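Phosphoribosylformylglycinamidine synthase 2 (Thermus thermophilus, PDB 3VIU) belongs to the PurM-like AIR synthase family of enzymes, carries two related pairs of N- and C-terminal domains in one chain, and binds ADP and a magnesium ion. Local coordinates at residues L51-K56 with G507-S512; N174-G179 with G542-L547; L481-G486 with V517-G522. All blocks are in the same frame, centred on the assembly; numbering follows the deposited sequence.

Interaction 1 (L51-K56 with G507-S512); sequences LKALPK and GLKEAS
Leu54 drives one methyl of its fork, CD2, onto the helix segment 507-512, reaching 3.7 Å from Leu508 CB and 3.6 Å from Lys509 N. With CG anti to the carbonyl carbon and beside the backbone N (chi1 -64°), the end of the side chain turns nearer the helix than CB does. The two leucine side chains cross at a slant, and both also touch Tyr483, which makes this the tightly packed, buried part of the contact. Beside it, the ring of Pro55 lies near the next helical turn, where CB is 4.0 Å from Ser512 OG and CD is 4.1 Å from Lys509 CA. Ser512 OG is hydrogen-bonded to Val517 O, and Pro55 meets it by packing alone.

The solvent side is looser. Ala53 is exposed, and its carbonyl O lies 3.8 Å from Lys509 CG while its CB lies 4.2 Å from Lys509 CD. Here the aliphatic part of the lysine runs alongside the loop, its chain bending only at the last torsion, and its NZ forms a long, weak ion pair with Glu513.

Residues Leu51 to Leu54 form a type I turn, with Leu54 N bonded to Leu51 O at 3.3 Å, and Pro55 continues into a backbone hydrogen bond with Val519. Leu51 touches ADP, so the arrangement is that of a nucleotide-pocket loop packed on helix 495-515, the connecting helix of a beta-alpha-beta unit.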
loop_
_atom_site.group_PDB
_atom_site.type_symbol
_atom_site.label_atom_id
_atom_site.label_comp_id
_atom_site.label_asym_id
_atom_site.label_seq_id
_atom_site.Cartn_x
_atom_site.Cartn_y
_atom_site.Cartn_z
ATOM N N LEU A 51 -3.161 7.922 15.640
ATOM C CA LEU A 51 -2.616 6.616 15.267
ATOM C C LEU A 51 -2.353 5.688 16.455
ATOM O O LEU A 51 -2.178 4.484 16.281
ATOM C CB LEU A 51 -1.332 6.800 14.442
ATOM C CG LEU A 51 -1.549 7.447 13.067
ATOM C CD1 LEU A 51 -0.221 7.795 12.416
ATOM C CD2 LEU A 51 -2.344 6.495 12.192
ATOM N N LYS A 52 -2.332 6.246 17.660
ATOM C CA LYS A 52 -2.103 5.441 18.852
ATOM C C LYS A 52 -3.241 4.441 19.047
ATOM O O LYS A 52 -3.063 3.406 19.682
ATOM C CB LYS A 52 -1.989 6.337 20.090
ATOM C CG LYS A 52 -0.699 7.148 20.177
ATOM C CD LYS A 52 -0.759 8.112 21.353
ATOM C CE LYS A 52 0.512 8.935 21.481
ATOM N NZ LYS A 52 1.704 8.095 21.778
ATOM N N ALA A 53 -4.400 4.748 18.476
ATOM C CA ALA A 53 -5.578 3.897 18.594
ATOM C C ALA A 53 -5.545 2.583 17.817
ATOM O O ALA A 53 -6.280 1.655 18.154
ATOM C CB ALA A 53 -6.821 4.688 18.199
ATOM N N LEU A 54 -4.710 2.494 16.784
ATOM C CA LEU A 54 -4.636 1.274 15.980
ATOM C C LEU A 54 -4.006 0.087 16.709
ATOM O O LEU A 54 -2.873 0.164 17.170
ATOM C CB LEU A 54 -3.869 1.547 14.683
ATOM C CG LEU A 54 -4.518 2.553 13.717
ATOM C CD1 LEU A 54 -3.590 2.822 12.548
ATOM C CD2 LEU A 54 -5.855 2.014 13.221
ATOM N N PRO A 55 -4.745 -1.030 16.830
ATOM C CA PRO A 55 -4.285 -2.259 17.500
ATOM C C PRO A 55 -3.010 -2.813 16.841
ATOM O O PRO A 55 -2.953 -2.913 15.623
ATOM C CB PRO A 55 -5.470 -3.201 17.325
ATOM C CG PRO A 55 -6.630 -2.277 17.298
ATOM C CD PRO A 55 -6.150 -1.166 16.413
ATOM N N LYS A 56 -2.011 -3.192 17.644
ATOM C CA LYS A 56 -0.745 -3.703 17.106
ATOM C C LYS A 56 -0.416 -5.164 17.428
ATOM O O LYS A 56 0.440 -5.756 16.779
ATOM C CB LYS A 56 0.429 -2.850 17.602
ATOM C CG LYS A 56 0.080 -1.436 18.039
ATOM C CD LYS A 56 0.263 -0.402 16.933
ATOM C CE LYS A 56 0.034 1.020 17.477
ATOM N NZ LYS A 56 0.194 2.103 16.449
ATOM N N GLY A 507 -11.997 4.090 11.457
ATOM C CA GLY A 507 -12.478 3.026 10.600
ATOM C C GLY A 507 -11.559 1.815 10.622
ATOM O O GLY A 507 -12.017 0.686 10.780
ATOM N N LEU A 508 -10.261 2.051 10.455
ATOM C CA LEU A 508 -9.264 0.983 10.470
ATOM C C LEU A 508 -9.261 0.242 11.809
ATOM O O LEU A 508 -9.263 -0.988 11.859
ATOM C CB LEU A 508 -7.881 1.573 10.198
ATOM C CG LEU A 508 -7.329 1.548 8.761
ATOM C CD1 LEU A 508 -8.447 1.470 7.737
ATOM C CD2 LEU A 508 -6.467 2.777 8.542
ATOM N N LYS A 509 -9.260 1.007 12.893
ATOM C CA LYS A 509 -9.264 0.447 14.231
ATOM C C LYS A 509 -10.399 -0.558 14.372
ATOM O O LYS A 509 -10.197 -1.708 14.777
ATOM C CB LYS A 509 -9.445 1.570 15.252
ATOM C CG LYS A 509 -9.711 1.107 16.672
ATOM C CD LYS A 509 -10.220 2.261 17.521
ATOM C CE LYS A 509 -10.417 1.848 18.979
ATOM N NZ LYS A 509 -11.319 0.668 19.158
ATOM N N GLU A 510 -11.596 -0.112 14.015
ATOM C CA GLU A 510 -12.784 -0.939 14.119
ATOM C C GLU A 510 -12.724 -2.206 13.274
ATOM O O GLU A 510 -13.103 -3.275 13.742
ATOM C CB GLU A 510 -14.009 -0.107 13.760
ATOM C CG GLU A 510 -15.328 -0.810 13.973
ATOM C CD GLU A 510 -16.490 0.166 13.999
ATOM O OE1 GLU A 510 -17.652 -0.295 13.988
ATOM O OE2 GLU A 510 -16.238 1.397 14.039
ATOM N N ALA A 511 -12.242 -2.093 12.039
ATOM C CA ALA A 511 -12.138 -3.258 11.165
ATOM C C ALA A 511 -11.028 -4.171 11.674
ATOM O O ALA A 511 -11.152 -5.393 11.667
ATOM C CB ALA A 511 -11.842 -2.824 9.736
ATOM N N SER A 512 -9.941 -3.558 12.119
ATOM C CA SER A 512 -8.799 -4.293 12.630
ATOM C C SER A 512 -9.159 -5.129 13.849
ATOM O O SER A 512 -8.782 -6.298 13.945
ATOM C CB SER A 512 -7.679 -3.319 12.991
ATOM O OG SER A 512 -6.585 -4.000 13.568
#

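Interaction 2 (N174-G179 with G542-L547); sequences NAMCLG and GVVGVL
Gly542 O accepts a probable hydrogen bond from Thr484 N, which ties its strand to a sheet neighbour, while the CA of the same glycine meets Met176 on the facing strand. The contact between 174-179 and 542-547 is itself apolar. Met176, a selenomethionine, is fully extended: CG stands anti to the backbone N (chi1 -179°) and the later torsions are also extended, which carries the chain straight across. Its SE atom comes to 3.7 Å from Gly542 CA, and its terminal CE goes on to 4.0 Å from Val544 CG2.

Val544 answers from the other strand. Its CG1 is anti to the backbone N (chi1 171°), which sets CG2 beside that N, where it meets two partners. Besides the selenomethionine methyl, Val544 CG2 touches Leu178 CD1 at 3.8 Å. The valine and leucine run past each other in opposite directions, whereas Met176 and Val544 meet at a slant. Phe82 touches all three of these side chains, and Met176 also packs on Thr484.

The strand axes approach to 9.2 Å at an angle of 14°, which is too far for backbone pairing and shows two layers facing each other through side chains. Met176 and Leu178 bond through their backbones to strand 116-126, and Ala175 and Cys177 to strand 78-86; strand 538-548 belongs to a separate sheet with the same strand order. This face-to-face packing of two N-terminal domains is consistent with the central barrel-like core of the PurM family.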
loop_
_atom_site.group_PDB
_atom_site.type_symbol
_atom_site.label_atom_id
_atom_site.label_comp_id
_atom_site.label_asym_id
_atom_site.label_seq_id
_atom_site.Cartn_x
_atom_site.Cartn_y
_atom_site.Cartn_z
ATOM N N ASN A 174 1.026 5.614 -4.407
ATOM C CA ASN A 174 1.557 4.903 -3.250
ATOM C C ASN A 174 2.150 3.582 -3.731
ATOM O O ASN A 174 1.582 2.914 -4.602
ATOM C CB ASN A 174 0.446 4.626 -2.236
ATOM C CG ASN A 174 0.055 5.861 -1.433
ATOM O OD1 ASN A 174 -0.036 6.972 -1.971
ATOM N ND2 ASN A 174 -0.197 5.667 -0.140
ATOM N N ALA A 175 3.294 3.204 -3.181
ATOM C CA ALA A 175 3.916 1.952 -3.579
ATOM C C ALA A 175 4.112 1.051 -2.371
ATOM O O ALA A 175 4.625 1.474 -1.333
ATOM C CB ALA A 175 5.249 2.216 -4.263
HETATM N N MSE A 176 3.692 -0.196 -2.510
HETATM C CA MSE A 176 3.830 -1.160 -1.440
HETATM C C MSE A 176 4.907 -2.157 -1.848
HETATM O O MSE A 176 5.033 -2.489 -3.024
HETATM C CB MSE A 176 2.503 -1.878 -1.225
HETATM C CG MSE A 176 2.506 -2.894 -0.107
HETATM SE SE MSE A 176 0.774 -3.777 -0.022
HETATM C CE MSE A 176 1.201 -5.215 1.202
ATOM N N CYS A 177 5.694 -2.623 -0.882
ATOM C CA CYS A 177 6.730 -3.590 -1.184
ATOM C C CYS A 177 6.761 -4.784 -0.225
ATOM O O CYS A 177 6.570 -4.638 0.976
ATOM C CB CYS A 177 8.096 -2.906 -1.207
ATOM S SG CYS A 177 9.441 -4.009 -1.726
ATOM N N LEU A 178 6.996 -5.968 -0.782
ATOM C CA LEU A 178 7.085 -7.201 -0.008
ATOM C C LEU A 178 8.502 -7.759 -0.102
ATOM O O LEU A 178 9.078 -7.828 -1.191
ATOM C CB LEU A 178 6.110 -8.258 -0.545
ATOM C CG LEU A 178 4.888 -8.577 0.308
ATOM C CD1 LEU A 178 3.925 -7.411 0.271
ATOM C CD2 LEU A 178 4.222 -9.833 -0.207
ATOM N N GLY A 179 9.061 -8.156 1.038
ATOM C CA GLY A 179 10.395 -8.723 1.046
ATOM C C GLY A 179 10.446 -9.921 1.971
ATOM O O GLY A 179 9.741 -9.950 2.987
ATOM N N GLY A 542 -2.937 -2.467 2.686
ATOM C CA GLY A 542 -2.209 -3.582 2.122
ATOM C C GLY A 542 -2.220 -4.695 3.149
ATOM O O GLY A 542 -1.912 -4.466 4.323
ATOM N N VAL A 543 -2.593 -5.894 2.718
ATOM C CA VAL A 543 -2.649 -7.034 3.611
ATOM C C VAL A 543 -1.796 -8.186 3.111
ATOM O O VAL A 543 -1.805 -8.515 1.926
ATOM C CB VAL A 543 -4.100 -7.556 3.776
ATOM C CG1 VAL A 543 -4.088 -8.905 4.504
ATOM C CG2 VAL A 543 -4.933 -6.545 4.547
ATOM N N VAL A 544 -1.061 -8.800 4.028
ATOM C CA VAL A 544 -0.224 -9.932 3.689
ATOM C C VAL A 544 -0.730 -11.143 4.457
ATOM O O VAL A 544 -1.139 -11.033 5.609
ATOM C CB VAL A 544 1.264 -9.685 4.058
ATOM C CG1 VAL A 544 2.064 -10.970 3.881
ATOM C CG2 VAL A 544 1.847 -8.595 3.173
ATOM N N GLY A 545 -0.712 -12.296 3.799
ATOM C CA GLY A 545 -1.140 -13.526 4.435
ATOM C C GLY A 545 -0.330 -14.681 3.882
ATOM O O GLY A 545 0.429 -14.503 2.933
ATOM N N VAL A 546 -0.479 -15.865 4.464
ATOM C CA VAL A 546 0.256 -17.019 3.978
ATOM C C VAL A 546 -0.671 -18.197 3.759
ATOM O O VAL A 546 -1.767 -18.249 4.320
ATOM C CB VAL A 546 1.364 -17.434 4.961
ATOM C CG1 VAL A 546 0.757 -17.778 6.313
ATOM C CG2 VAL A 546 2.139 -18.612 4.396
ATOM N N LEU A 547 -0.226 -19.139 2.934
ATOM C CA LEU A 547 -1.012 -20.326 2.636
ATOM C C LEU A 547 -0.099 -21.402 2.060
ATOM O O LEU A 547 1.084 -21.170 1.841
ATOM C CB LEU A 547 -2.109 -19.998 1.620
ATOM C CG LEU A 547 -1.664 -19.651 0.194
ATOM C CD1 LEU A 547 -2.874 -19.669 -0.719
ATOM C CD2 LEU A 547 -0.995 -18.289 0.152
#

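Interaction 3 (L481-G486 with V517-G522); sequences LAYTDG and VPVVSG. With ADP (adenosine-5'-diphosphate), chain B.
A beta-alpha-beta unit brings strands 479-488 and 519-525 side by side, and Tyr483 is paired with Val519 in parallel register. Tyr483 N donates to Pro518 O at 3.0 Å (158° at the hydrogen), and Val520 N donates to Tyr483 O at 3.1 Å; the further bond from Asp485 N to Ser521 O is weak. With CG between backbone N and carbonyl carbon (chi1 74°), the tyrosine ring folds toward the neighbouring strand. Val519 CA then lies over one face of the Tyr483 ring, 4.0 Å from the centroid and 20° off the normal, a CH-pi contact, while Val517 O sits at the ring edge in plane. On the opposite face of the sheet, the hydroxyls of Thr484 and Ser521 are hydrogen-bonded (OG1 to OG, 3.1 Å), and Ser521 OG is also bonded to Phe82 O.

Farther along the strands, the pair reaches ADP. Gly522 N donates to the ribose O2' of ADP at 3.2 Å, and Asp485 OD1 accepts from ADP N6 at 3.0 Å. Asp485 OD2 lies 2.7 Å from ADP N1, which would be consistent with a proton between them that the model does not locate. The carboxylate thus lies along the N1/N6 side of adenine.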
loop_
_atom_site.group_PDB
_atom_site.type_symbol
_atom_site.label_atom_id
_atom_site.label_comp_id
_atom_site.label_asym_id
_atom_site.label_seq_id
_atom_site.Cartn_x
_atom_site.Cartn_y
_atom_site.Cartn_z
ATOM N N LEU A 481 -2.389 -11.946 7.992
ATOM C CA LEU A 481 -1.465 -11.891 9.119
ATOM C C LEU A 481 -1.364 -10.496 9.721
ATOM O O LEU A 481 -1.234 -10.349 10.926
ATOM C CB LEU A 481 -0.076 -12.367 8.689
ATOM C CG LEU A 481 -0.021 -13.811 8.194
ATOM C CD1 LEU A 481 1.377 -14.115 7.701
ATOM C CD2 LEU A 481 -0.420 -14.758 9.315
ATOM N N ALA A 482 -1.425 -9.475 8.873
ATOM C CA ALA A 482 -1.346 -8.092 9.327
ATOM C C ALA A 482 -1.548 -7.177 8.139
ATOM O O ALA A 482 -1.627 -7.638 7.006
ATOM C CB ALA A 482 0.013 -7.814 9.960
ATOM N N TYR A 483 -1.634 -5.880 8.390
ATOM C CA TYR A 483 -1.799 -4.957 7.289
ATOM C C TYR A 483 -0.892 -3.749 7.411
ATOM O O TYR A 483 -0.224 -3.557 8.418
ATOM C CB TYR A 483 -3.252 -4.500 7.171
ATOM C CG TYR A 483 -3.692 -3.513 8.219
ATOM C CD1 TYR A 483 -4.172 -3.942 9.458
ATOM C CD2 TYR A 483 -3.635 -2.143 7.967
ATOM C CE1 TYR A 483 -4.589 -3.029 10.416
ATOM C CE2 TYR A 483 -4.048 -1.222 8.916
ATOM C CZ TYR A 483 -4.521 -1.669 10.139
ATOM O OH TYR A 483 -4.891 -0.748 11.082
ATOM N N THR A 484 -0.875 -2.951 6.352
ATOM C CA THR A 484 -0.091 -1.730 6.272
ATOM C C THR A 484 -1.094 -0.726 5.693
ATOM O O THR A 484 -1.862 -1.068 4.786
ATOM C CB THR A 484 1.110 -1.918 5.309
ATOM O OG1 THR A 484 1.933 -0.745 5.320
ATOM C CG2 THR A 484 0.616 -2.183 3.888
ATOM N N ASP A 485 -1.119 0.492 6.224
ATOM C CA ASP A 485 -2.061 1.484 5.728
ATOM C C ASP A 485 -1.398 2.763 5.258
ATOM O O ASP A 485 -0.674 3.421 6.013
ATOM C CB ASP A 485 -3.090 1.833 6.803
ATOM C CG ASP A 485 -2.462 2.485 8.014
ATOM O OD1 ASP A 485 -2.896 3.592 8.401
ATOM O OD2 ASP A 485 -1.529 1.885 8.586
ATOM N N GLY A 486 -1.641 3.104 3.997
ATOM C CA GLY A 486 -1.099 4.323 3.446
ATOM C C GLY A 486 -2.221 5.338 3.479
ATOM O O GLY A 486 -3.116 5.302 2.641
ATOM N N VAL A 517 -6.752 -8.470 12.871
ATOM C CA VAL A 517 -5.619 -8.247 11.978
ATOM C C VAL A 517 -5.009 -6.912 12.399
ATOM O O VAL A 517 -5.639 -5.870 12.250
ATOM C CB VAL A 517 -6.069 -8.144 10.505
ATOM C CG1 VAL A 517 -4.864 -7.925 9.611
ATOM C CG2 VAL A 517 -6.817 -9.403 10.098
ATOM N N PRO A 518 -3.779 -6.929 12.931
ATOM C CA PRO A 518 -3.079 -5.719 13.389
ATOM C C PRO A 518 -2.222 -4.967 12.364
ATOM O O PRO A 518 -1.804 -5.542 11.359
ATOM C CB PRO A 518 -2.228 -6.250 14.531
ATOM C CG PRO A 518 -1.777 -7.582 13.971
ATOM C CD PRO A 518 -3.055 -8.144 13.353
ATOM N N VAL A 519 -1.975 -3.679 12.635
ATOM C CA VAL A 519 -1.117 -2.837 11.790
ATOM C C VAL A 519 0.311 -3.218 12.109
ATOM O O VAL A 519 0.636 -3.538 13.246
ATOM C CB VAL A 519 -1.144 -1.331 12.134
ATOM C CG1 VAL A 519 -1.623 -0.534 10.939
ATOM C CG2 VAL A 519 -1.943 -1.076 13.386
ATOM N N VAL A 520 1.178 -3.119 11.122
ATOM C CA VAL A 520 2.559 -3.466 11.347
ATOM C C VAL A 520 3.445 -2.343 10.809
ATOM O O VAL A 520 4.621 -2.226 11.162
ATOM C CB VAL A 520 2.849 -4.823 10.678
ATOM C CG1 VAL A 520 3.118 -4.646 9.200
ATOM C CG2 VAL A 520 3.958 -5.517 11.401
ATOM N N SER A 521 2.854 -1.501 9.966
ATOM C CA SER A 521 3.556 -0.371 9.373
ATOM C C SER A 521 2.580 0.425 8.533
ATOM O O SER A 521 1.411 0.045 8.384
ATOM C CB SER A 521 4.711 -0.841 8.487
ATOM O OG SER A 521 4.231 -1.498 7.329
ATOM N N GLY A 522 3.053 1.531 7.972
ATOM C CA GLY A 522 2.179 2.344 7.155
ATOM C C GLY A 522 2.775 3.691 6.821
ATOM O O GLY A 522 3.963 3.917 7.021
HETATM P PB ADP B . 10.351 6.444 5.858
HETATM O O1B ADP B . 10.489 7.927 5.851
HETATM O O2B ADP B . 9.487 5.985 4.579
HETATM O O3B ADP B . 11.892 5.761 5.807
HETATM P PA ADP B . 8.627 7.094 7.871
HETATM O O1A ADP B . 9.420 7.946 8.800
HETATM O O2A ADP B . 7.996 8.034 6.711
HETATM O O3A ADP B . 9.597 5.938 7.223
HETATM O "O5'" ADP B . 7.383 6.355 8.631
HETATM C "C5'" ADP B . 7.463 6.610 10.047
HETATM C "C4'" ADP B . 7.214 5.338 10.910
HETATM O "O4'" ADP B . 5.846 5.318 11.431
HETATM C "C3'" ADP B . 7.387 4.000 10.145
HETATM O "O3'" ADP B . 7.887 2.998 11.040
HETATM C "C2'" ADP B . 5.974 3.697 9.647
HETATM O "O2'" ADP B . 5.774 2.303 9.396
HETATM C "C1'" ADP B . 5.088 4.246 10.768
HETATM N N9 ADP B . 3.810 4.754 10.248
HETATM C C8 ADP B . 3.613 5.936 9.590
HETATM N N7 ADP B . 2.359 6.077 9.271
HETATM C C5 ADP B . 1.666 5.001 9.699
HETATM C C6 ADP B . 0.307 4.596 9.645
HETATM N N6 ADP B . -0.642 5.399 9.040
HETATM N N1 ADP B . -0.039 3.412 10.196
HETATM C C2 ADP B . 0.866 2.617 10.788
HETATM N N3 ADP B . 2.154 2.962 10.859
HETATM C C4 ADP B . 2.591 4.128 10.336
#

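Overall arrangement
Interactions 2 and 3 are buried, whereas interaction 1 runs from a buried leucine cluster to an exposed edge. Interactions 1 and 3 share one beta-alpha-beta unit: interaction 1 lays the loop 51-56 on its helix, interaction 3 pairs its strands, and they touch directly, by side-chain and backbone polar contacts as well as packing. Interactions 2 and 3 meet in a single sheet, where strand 538-548 neighbours 479-488. Their chemistry follows position: backbone bonds and nucleotide recognition between sheet neighbours in interaction 3, aliphatic packing between facing sheets in interaction 2, and mixed apolar contacts around a loop in interaction 1.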